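Local coordinates for protein polyprenyl synthetase (Nonlabens dokdonensis, PDB 6KD7) that probably acts as a magnesium-dependent prenyltransferase of the geranylgeranyl pyrophosphate synthase type, building isoprenoid diphosphates, at residues 69-74 / 135-140; 145-150 / 166-171. All blocks are in the same frame, centred on the assembly; numbering follows the deposited sequence.

Interaction 1: residues 69-74 / 135-140; sequences EVFHNF and RTALEV. With PPV (pyrophosphate), chain B.
The phenyl ring of F71, on helix 58-82, drives its far end against A137 of helix 123-150, joining two helices in the interior of the all-helical isoprenoid synthase fold. The tight part is small: F71 CE1 comes to 3.5 Å from A137 CB, with the ring inclined to the methyl so that neither face nor edge meets it squarely, and CZ lies 3.7 Å from A137 CA. Because CG of F71 stands anti to the backbone N (chi1 173°), the ring spans the gap between helices whose CA atoms come no closer here than 8.2 Å at F71 and A137. Packing slackens toward V140, whose CG2 sits 4.4 Å from F71 CE2, near the ring plane. Around this contact F133 meets the F71 ring edge-to-face, L111 and L172 add further apolar cover, and I112 of the second subunit packs on A137. Replacing F71 by an alanine is likely to open a gap beside A137 and leave F133 without its ring partner. On another side of helix 58-82, H72 reaches the pyrophosphate. It turns the edge of its imidazole to the ligand, and NE2 divides two weak hydrogen bonds between OPP and O32, the latter 3.2 Å away; R43 also binds the ligand. One turn apart, E69 O is gripped twice by N73, from opposite faces of its carbonyl plane: by the backbone N at 3.1 Å and by ND2 at 2.8 Å, with an N-H...O angle of 158°.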
ATOM      1  N   GLU A  69      24.271  25.385  17.242  1.00 27.43           N
ATOM      2  CA  GLU A  69      24.113  24.945  15.847  1.00 28.60           C
ATOM      3  C   GLU A  69      23.800  23.444  15.855  1.00 27.25           C
ATOM      4  O   GLU A  69      22.994  23.015  15.016  1.00 24.88           O
ATOM      5  CB  GLU A  69      25.374  25.250  15.035  1.00 26.16           C
ATOM      6  CG  GLU A  69      25.342  24.777  13.570  1.00 30.19           C
ATOM      7  CD  GLU A  69      24.420  25.606  12.683  1.00 29.63           C
ATOM      8  OE1 GLU A  69      23.709  26.508  13.182  1.00 30.13           O
ATOM      9  OE2 GLU A  69      24.425  25.337  11.490  1.00 39.82           O
ATOM     10  N   VAL A  70      24.474  22.665  16.694  1.00 23.37           N
ATOM     11  CA  VAL A  70      24.215  21.208  16.725  1.00 23.16           C
ATOM     12  C   VAL A  70      22.770  21.005  17.179  1.00 26.61           C
ATOM     13  O   VAL A  70      22.047  20.248  16.521  1.00 24.38           O
ATOM     14  CB  VAL A  70      25.225  20.477  17.588  1.00 24.32           C
ATOM     15  CG1 VAL A  70      24.833  19.033  17.803  1.00 25.75           C
ATOM     16  CG2 VAL A  70      26.597  20.556  16.932  1.00 26.52           C
ATOM     17  N   PHE A  71      22.334  21.778  18.163  1.00 25.45           N
ATOM     18  CA  PHE A  71      20.968  21.690  18.699  1.00 24.47           C
ATOM     19  C   PHE A  71      19.993  22.007  17.581  1.00 25.19           C
ATOM     20  O   PHE A  71      19.068  21.210  17.352  1.00 24.32           O
ATOM     21  CB  PHE A  71      20.712  22.618  19.890  1.00 21.94           C
ATOM     22  CG  PHE A  71      19.271  22.628  20.285  1.00 20.33           C
ATOM     23  CD1 PHE A  71      18.719  21.553  20.960  1.00 22.53           C
ATOM     24  CD2 PHE A  71      18.449  23.651  19.912  1.00 19.67           C
ATOM     25  CE1 PHE A  71      17.363  21.522  21.260  1.00 19.84           C
ATOM     26  CE2 PHE A  71      17.094  23.625  20.210  1.00 19.95           C
ATOM     27  CZ  PHE A  71      16.556  22.559  20.880  1.00 21.33           C
ATOM     28  N   HIS A  72      20.144  23.168  16.961  1.00 21.73           N
ATOM     29  CA  HIS A  72      19.214  23.623  15.896  1.00 24.63           C
ATOM     30  C   HIS A  72      19.086  22.534  14.802  1.00 24.10           C
ATOM     31  O   HIS A  72      17.951  22.234  14.427  1.00 22.78           O
ATOM     32  CB  HIS A  72      19.688  24.922  15.286  1.00 24.57           C
ATOM     33  CG  HIS A  72      18.792  25.430  14.219  1.00 26.97           C
ATOM     34  ND1 HIS A  72      17.449  25.721  14.466  1.00 26.93           N
ATOM     35  CD2 HIS A  72      19.050  25.732  12.928  1.00 27.38           C
ATOM     36  CE1 HIS A  72      16.915  26.171  13.363  1.00 27.14           C
ATOM     37  NE2 HIS A  72      17.885  26.206  12.413  1.00 27.91           N
ATOM     38  N   ASN A  73      20.197  21.943  14.390  1.00 22.47           N
ATOM     39  CA  ASN A  73      20.236  20.924  13.326  1.00 26.63           C
ATOM     40  C   ASN A  73      19.570  19.650  13.835  1.00 27.34           C
ATOM     41  O   ASN A  73      18.896  19.021  13.024  1.00 24.54           O
ATOM     42  CB  ASN A  73      21.640  20.703  12.782  1.00 28.69           C
ATOM     43  CG  ASN A  73      21.989  21.799  11.799  1.00 32.71           C
ATOM     44  OD1 ASN A  73      21.524  21.749  10.671  1.00 31.90           O
ATOM     45  ND2 ASN A  73      22.630  22.862  12.274  1.00 26.41           N
ATOM     46  N   PHE A  74      19.667  19.378  15.129  1.00 24.62           N
ATOM     47  CA  PHE A  74      18.971  18.207  15.704  1.00 22.73           C
ATOM     48  C   PHE A  74      17.471  18.423  15.501  1.00 22.46           C
ATOM     49  O   PHE A  74      16.819  17.512  15.035  1.00 23.30           O
ATOM     50  CB  PHE A  74      19.293  18.080  17.191  1.00 22.27           C
ATOM     51  CG  PHE A  74      18.126  17.717  18.072  1.00 20.27           C
ATOM     52  CD1 PHE A  74      17.617  16.434  18.080  1.00 22.16           C
ATOM     53  CD2 PHE A  74      17.547  18.652  18.913  1.00 21.17           C
ATOM     54  CE1 PHE A  74      16.558  16.092  18.901  1.00 21.69           C
ATOM     55  CE2 PHE A  74      16.489  18.307  19.735  1.00 22.66           C
ATOM     56  CZ  PHE A  74      15.991  17.030  19.721  1.00 23.84           C
ATOM     57  N   ARG A 135      15.868  24.675  29.198  1.00 25.88           N
ATOM     58  CA  ARG A 135      14.550  25.330  29.250  1.00 24.96           C
ATOM     59  C   ARG A 135      14.136  25.664  27.807  1.00 26.87           C
ATOM     60  O   ARG A 135      12.948  25.522  27.475  1.00 22.70           O
ATOM     61  CB  ARG A 135      14.621  26.591  30.111  1.00 28.36           C
ATOM     62  CG  ARG A 135      13.298  27.346  30.204  1.00 33.96           C
ATOM     63  CD  ARG A 135      13.247  28.446  31.280  1.00 44.14           C
ATOM     64  NE  ARG A 135      14.216  29.538  31.115  1.00 53.25           N
ATOM     65  CZ  ARG A 135      15.377  29.684  31.789  1.00 47.93           C
ATOM     66  NH1 ARG A 135      15.782  28.817  32.705  1.00 47.29           N
ATOM     67  NH2 ARG A 135      16.147  30.720  31.525  1.00 56.95           N
ATOM     68  N   THR A 136      15.081  26.196  27.019  1.00 22.73           N
ATOM     69  CA  THR A 136      14.871  26.554  25.604  1.00 25.52           C
ATOM     70  C   THR A 136      14.516  25.274  24.823  1.00 21.37           C
ATOM     71  O   THR A 136      13.535  25.304  24.099  1.00 20.21           O
ATOM     72  CB  THR A 136      16.094  27.301  25.048  1.00 26.64           C
ATOM     73  OG1 THR A 136      16.205  28.478  25.864  1.00 26.79           O
ATOM     74  CG2 THR A 136      15.941  27.643  23.578  1.00 24.84           C
ATOM     75  N   ALA A 137      15.246  24.187  25.001  1.00 19.37           N
ATOM     76  CA  ALA A 137      15.029  22.966  24.200  1.00 20.49           C
ATOM     77  C   ALA A 137      13.599  22.455  24.476  1.00 22.48           C
ATOM     78  O   ALA A 137      12.864  22.142  23.541  1.00 24.04           O
ATOM     79  CB  ALA A 137      16.086  21.967  24.532  1.00 19.79           C
ATOM     80  N   LEU A 138      13.138  22.534  25.719  1.00 23.32           N
ATOM     81  CA  LEU A 138      11.842  21.954  26.096  1.00 22.00           C
ATOM     82  C   LEU A 138      10.782  22.884  25.578  1.00 24.80           C
ATOM     83  O   LEU A 138       9.717  22.383  25.168  1.00 22.44           O
ATOM     84  CB  LEU A 138      11.731  21.758  27.602  1.00 23.15           C
ATOM     85  CG  LEU A 138      10.444  21.079  28.085  1.00 24.89           C
ATOM     86  CD1 LEU A 138      10.294  19.696  27.431  1.00 26.07           C
ATOM     87  CD2 LEU A 138      10.446  20.933  29.614  1.00 22.04           C
ATOM     88  N   GLU A 139      11.080  24.184  25.529  1.00 23.47           N
ATOM     89  CA  GLU A 139      10.110  25.156  24.986  1.00 23.60           C
ATOM     90  C   GLU A 139       9.921  24.892  23.484  1.00 25.17           C
ATOM     91  O   GLU A 139       8.797  25.032  22.991  1.00 26.53           O
ATOM     92  CB  GLU A 139      10.623  26.584  25.218  1.00 26.55           C
ATOM     93  CG  GLU A 139      10.366  27.069  26.635  1.00 28.00           C
ATOM     94  CD  GLU A 139      11.106  28.343  27.032  1.00 27.24           C
ATOM     95  OE1 GLU A 139      12.153  28.670  26.413  1.00 26.17           O
ATOM     96  OE2 GLU A 139      10.632  28.960  27.968  1.00 34.46           O
ATOM     97  N   VAL A 140      11.012  24.601  22.780  1.00 22.96           N
ATOM     98  CA  VAL A 140      10.977  24.314  21.327  1.00 26.18           C
ATOM     99  C   VAL A 140      10.059  23.078  21.142  1.00 26.91           C
ATOM    100  O   VAL A 140       9.232  23.114  20.237  1.00 23.14           O
ATOM    101  CB  VAL A 140      12.401  24.162  20.768  1.00 24.59           C
ATOM    102  CG1 VAL A 140      12.450  23.545  19.368  1.00 25.82           C
ATOM    103  CG2 VAL A 140      13.105  25.521  20.749  1.00 26.31           C
TER
HETATM  104  O11 PPV B 401      15.653  29.249   8.480  1.00 86.48           O
HETATM  105  P1  PPV B 401      16.856  29.501   9.320  1.00 85.21           P
HETATM  106  O21 PPV B 401      16.487  29.892  10.699  1.00 74.39           O
HETATM  107  O31 PPV B 401      17.777  30.488   8.687  1.00 77.65           O
HETATM  108  OPP PPV B 401      17.674  28.082   9.477  1.00 89.00           O
HETATM  109  P2  PPV B 401      18.720  27.169   8.620  1.00 86.84           P
HETATM  110  O12 PPV B 401      17.923  26.470   7.581  1.00113.34           O
HETATM  111  O22 PPV B 401      19.703  28.125   8.014  1.00 84.96           O
HETATM  112  O32 PPV B 401      19.383  26.212   9.548  1.00 74.13           O

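Interaction 2: residues 145-150 / 166-171; sequences QHDVDF and KLKTSV
The imidazole of H146 offers its edge to L167, whose CD1 methyl lies close to the ring plane, a van der Waals touch in which the two side chains cross obliquely. Further along the same helix, one face of the F150 ring is overlain by H146 O, 3.2 Å above the plane of the F150 ring and offset toward the rim. Together with Q145, whose NE2 donates in its own amide plane to D149 OD1 (2.7 Å) but meets that oxygen from above the carboxylate, these groups belong to the last turns of helix 123-150, the first arm of an antiparallel helical hairpin. The second arm, helix 158-183, widens into a pi-type turn at 166-170, where K166 O accepts from the backbone N of both S170 and V171. One residue further on in each segment, K168 passes D147 at about a right angle. Its chain bends at chi3 and chi4, which brings K168 CE across the carboxylate, 3.1 Å from D147 OD2, and sets NZ 3.0 Å from OD2, a salt bridge with a weak hydrogen bond. D147 is thus likely to offset the charge of K168, whose side chain has its nearest atom about 4 Å from a magnesium ion.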
ATOM      1  N   GLN A 145       4.586  21.068  19.395  1.00 21.56           N
ATOM      2  CA  GLN A 145       3.296  20.401  19.689  1.00 24.48           C
ATOM      3  C   GLN A 145       2.147  21.364  19.453  1.00 27.00           C
ATOM      4  O   GLN A 145       1.134  20.919  18.942  1.00 28.29           O
ATOM      5  CB  GLN A 145       3.202  19.874  21.106  1.00 24.98           C
ATOM      6  CG  GLN A 145       1.929  19.072  21.357  1.00 28.04           C
ATOM      7  CD  GLN A 145       1.792  17.883  20.438  1.00 27.01           C
ATOM      8  OE1 GLN A 145       2.737  17.117  20.233  1.00 33.19           O
ATOM      9  NE2 GLN A 145       0.623  17.788  19.824  1.00 26.14           N
ATOM     10  N   HIS A 146       2.284  22.633  19.834  1.00 27.33           N
ATOM     11  CA  HIS A 146       1.218  23.630  19.611  1.00 27.80           C
ATOM     12  C   HIS A 146       0.964  23.716  18.105  1.00 26.89           C
ATOM     13  O   HIS A 146      -0.193  23.800  17.701  1.00 27.13           O
ATOM     14  CB  HIS A 146       1.599  25.008  20.182  1.00 30.76           C
ATOM     15  CG  HIS A 146       1.529  25.061  21.669  1.00 29.88           C
ATOM     16  ND1 HIS A 146       2.588  25.483  22.469  1.00 34.13           N
ATOM     17  CD2 HIS A 146       0.550  24.735  22.511  1.00 28.68           C
ATOM     18  CE1 HIS A 146       2.249  25.397  23.733  1.00 28.75           C
ATOM     19  NE2 HIS A 146       1.013  24.941  23.775  1.00 30.43           N
ATOM     20  N   ASP A 147       2.016  23.777  17.306  1.00 25.36           N
ATOM     21  CA  ASP A 147       1.863  23.945  15.844  1.00 27.97           C
ATOM     22  C   ASP A 147       1.085  22.720  15.297  1.00 28.45           C
ATOM     23  O   ASP A 147       0.209  22.894  14.444  1.00 26.72           O
ATOM     24  CB  ASP A 147       3.215  24.092  15.177  1.00 29.04           C
ATOM     25  CG  ASP A 147       3.158  24.759  13.809  1.00 31.59           C
ATOM     26  OD1 ASP A 147       2.244  25.507  13.536  1.00 35.77           O
ATOM     27  OD2 ASP A 147       4.048  24.545  13.067  1.00 35.80           O
ATOM     28  N   VAL A 148       1.368  21.530  15.802  1.00 26.20           N
ATOM     29  CA  VAL A 148       0.655  20.276  15.416  1.00 29.61           C
ATOM     30  C   VAL A 148      -0.803  20.414  15.857  1.00 27.53           C
ATOM     31  O   VAL A 148      -1.658  20.136  15.037  1.00 27.21           O
ATOM     32  CB  VAL A 148       1.312  19.016  16.016  1.00 29.47           C
ATOM     33  CG1 VAL A 148       0.437  17.770  15.859  1.00 31.45           C
ATOM     34  CG2 VAL A 148       2.653  18.793  15.375  1.00 27.58           C
ATOM     35  N   ASP A 149      -1.046  20.826  17.102  1.00 25.39           N
ATOM     36  CA  ASP A 149      -2.422  20.964  17.629  1.00 27.19           C
ATOM     37  C   ASP A 149      -3.212  21.946  16.742  1.00 33.78           C
ATOM     38  O   ASP A 149      -4.420  21.727  16.540  1.00 34.40           O
ATOM     39  CB  ASP A 149      -2.424  21.378  19.093  1.00 25.14           C
ATOM     40  CG  ASP A 149      -1.823  20.351  20.043  1.00 28.44           C
ATOM     41  OD1 ASP A 149      -1.663  19.167  19.646  1.00 27.87           O
ATOM     42  OD2 ASP A 149      -1.453  20.756  21.150  1.00 33.33           O
ATOM     43  N   PHE A 150      -2.592  23.002  16.224  1.00 31.09           N
ATOM     44  CA  PHE A 150      -3.324  24.017  15.434  1.00 32.78           C
ATOM     45  C   PHE A 150      -3.852  23.409  14.121  1.00 33.48           C
ATOM     46  O   PHE A 150      -4.831  23.930  13.571  1.00 34.59           O
ATOM     47  CB  PHE A 150      -2.436  25.217  15.088  1.00 32.19           C
ATOM     48  CG  PHE A 150      -2.031  26.121  16.223  1.00 29.42           C
ATOM     49  CD1 PHE A 150      -2.614  26.035  17.477  1.00 33.52           C
ATOM     50  CD2 PHE A 150      -1.046  27.071  16.017  1.00 32.85           C
ATOM     51  CE1 PHE A 150      -2.221  26.869  18.508  1.00 33.64           C
ATOM     52  CE2 PHE A 150      -0.669  27.928  17.045  1.00 34.55           C
ATOM     53  CZ  PHE A 150      -1.252  27.819  18.289  1.00 34.52           C
ATOM     54  N   LYS A 166       6.797  31.969  19.137  1.00 27.18           N
ATOM     55  CA  LYS A 166       7.812  32.397  20.123  1.00 28.58           C
ATOM     56  C   LYS A 166       8.550  31.161  20.607  1.00 25.78           C
ATOM     57  O   LYS A 166       9.819  31.141  20.533  1.00 27.81           O
ATOM     58  CB  LYS A 166       7.172  33.150  21.287  1.00 30.84           C
ATOM     59  CG  LYS A 166       8.181  33.573  22.351  1.00 36.93           C
ATOM     60  CD  LYS A 166       7.551  34.314  23.497  1.00 40.01           C
ATOM     61  CE  LYS A 166       7.886  33.727  24.837  1.00 49.73           C
ATOM     62  NZ  LYS A 166       6.882  34.194  25.818  1.00 62.26           N
ATOM     63  N   LEU A 167       7.797  30.169  21.095  1.00 26.16           N
ATOM     64  CA  LEU A 167       8.384  28.893  21.604  1.00 26.21           C
ATOM     65  C   LEU A 167       9.119  28.149  20.484  1.00 24.13           C
ATOM     66  O   LEU A 167      10.209  27.596  20.719  1.00 25.29           O
ATOM     67  CB  LEU A 167       7.266  28.038  22.209  1.00 26.66           C
ATOM     68  CG  LEU A 167       6.611  28.629  23.454  1.00 29.64           C
ATOM     69  CD1 LEU A 167       5.376  27.871  23.877  1.00 30.05           C
ATOM     70  CD2 LEU A 167       7.593  28.616  24.606  1.00 32.81           C
ATOM     71  N   LYS A 168       8.556  28.098  19.291  1.00 26.31           N
ATOM     72  CA  LYS A 168       9.081  27.187  18.253  1.00 28.01           C
ATOM     73  C   LYS A 168      10.315  27.793  17.573  1.00 24.59           C
ATOM     74  O   LYS A 168      11.167  27.004  17.129  1.00 25.92           O
ATOM     75  CB  LYS A 168       8.004  26.903  17.201  1.00 33.97           C
ATOM     76  CG  LYS A 168       8.285  25.729  16.269  1.00 36.96           C
ATOM     77  CD  LYS A 168       7.519  25.890  14.986  1.00 50.76           C
ATOM     78  CE  LYS A 168       6.802  24.634  14.547  1.00 66.79           C
ATOM     79  NZ  LYS A 168       7.014  24.332  13.107  1.00 72.04           N
ATOM     80  N   THR A 169      10.330  29.110  17.383  1.00 24.63           N
ATOM     81  CA  THR A 169      11.425  29.729  16.598  1.00 28.92           C
ATOM     82  C   THR A 169      12.165  30.883  17.292  1.00 28.81           C
ATOM     83  O   THR A 169      13.227  31.188  16.833  1.00 33.36           O
ATOM     84  CB  THR A 169      10.872  30.261  15.272  1.00 28.69           C
ATOM     85  OG1 THR A 169      10.114  31.418  15.578  1.00 32.12           O
ATOM     86  CG2 THR A 169       9.977  29.286  14.547  1.00 30.77           C
ATOM     87  N   SER A 170      11.611  31.501  18.325  1.00 27.92           N
ATOM     88  CA  SER A 170      12.247  32.709  18.911  1.00 29.23           C
ATOM     89  C   SER A 170      13.043  32.442  20.187  1.00 29.66           C
ATOM     90  O   SER A 170      14.097  33.018  20.323  1.00 29.11           O
ATOM     91  CB  SER A 170      11.224  33.759  19.137  1.00 30.46           C
ATOM     92  OG  SER A 170      10.582  34.090  17.927  1.00 36.06           O
ATOM     93  N   VAL A 171      12.557  31.586  21.073  1.00 26.97           N
ATOM     94  CA  VAL A 171      13.293  31.365  22.359  1.00 26.11           C
ATOM     95  C   VAL A 171      14.736  30.950  22.081  1.00 24.36           C
ATOM     96  O   VAL A 171      15.589  31.286  22.885  1.00 28.19           O
ATOM     97  CB  VAL A 171      12.587  30.390  23.321  1.00 26.73           C
ATOM     98  CG1 VAL A 171      11.272  30.964  23.783  1.00 26.50           C
ATOM     99  CG2 VAL A 171      12.401  29.015  22.721  1.00 27.84           C
TER

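How the interactions relate
From the N terminus, after three earlier helices, the chain runs through helix 58-82, then helix 100-116, and enters helix 123-150, where interaction 1 closes a loop of 60 residues. Interaction 2 begins near the end of that same helix and closes a shorter loop of 15 residues on turning back along helix 158-183. The two follow in series, neither nesting nor crossing, and share helix 123-150 as their common member, with about 12 Å between their centres. They also meet directly: V140 CG2 packs 3.6 Å from L167 O, and E139 reaches V171. Three helices are thereby tied together, and both contacts border the second subunit.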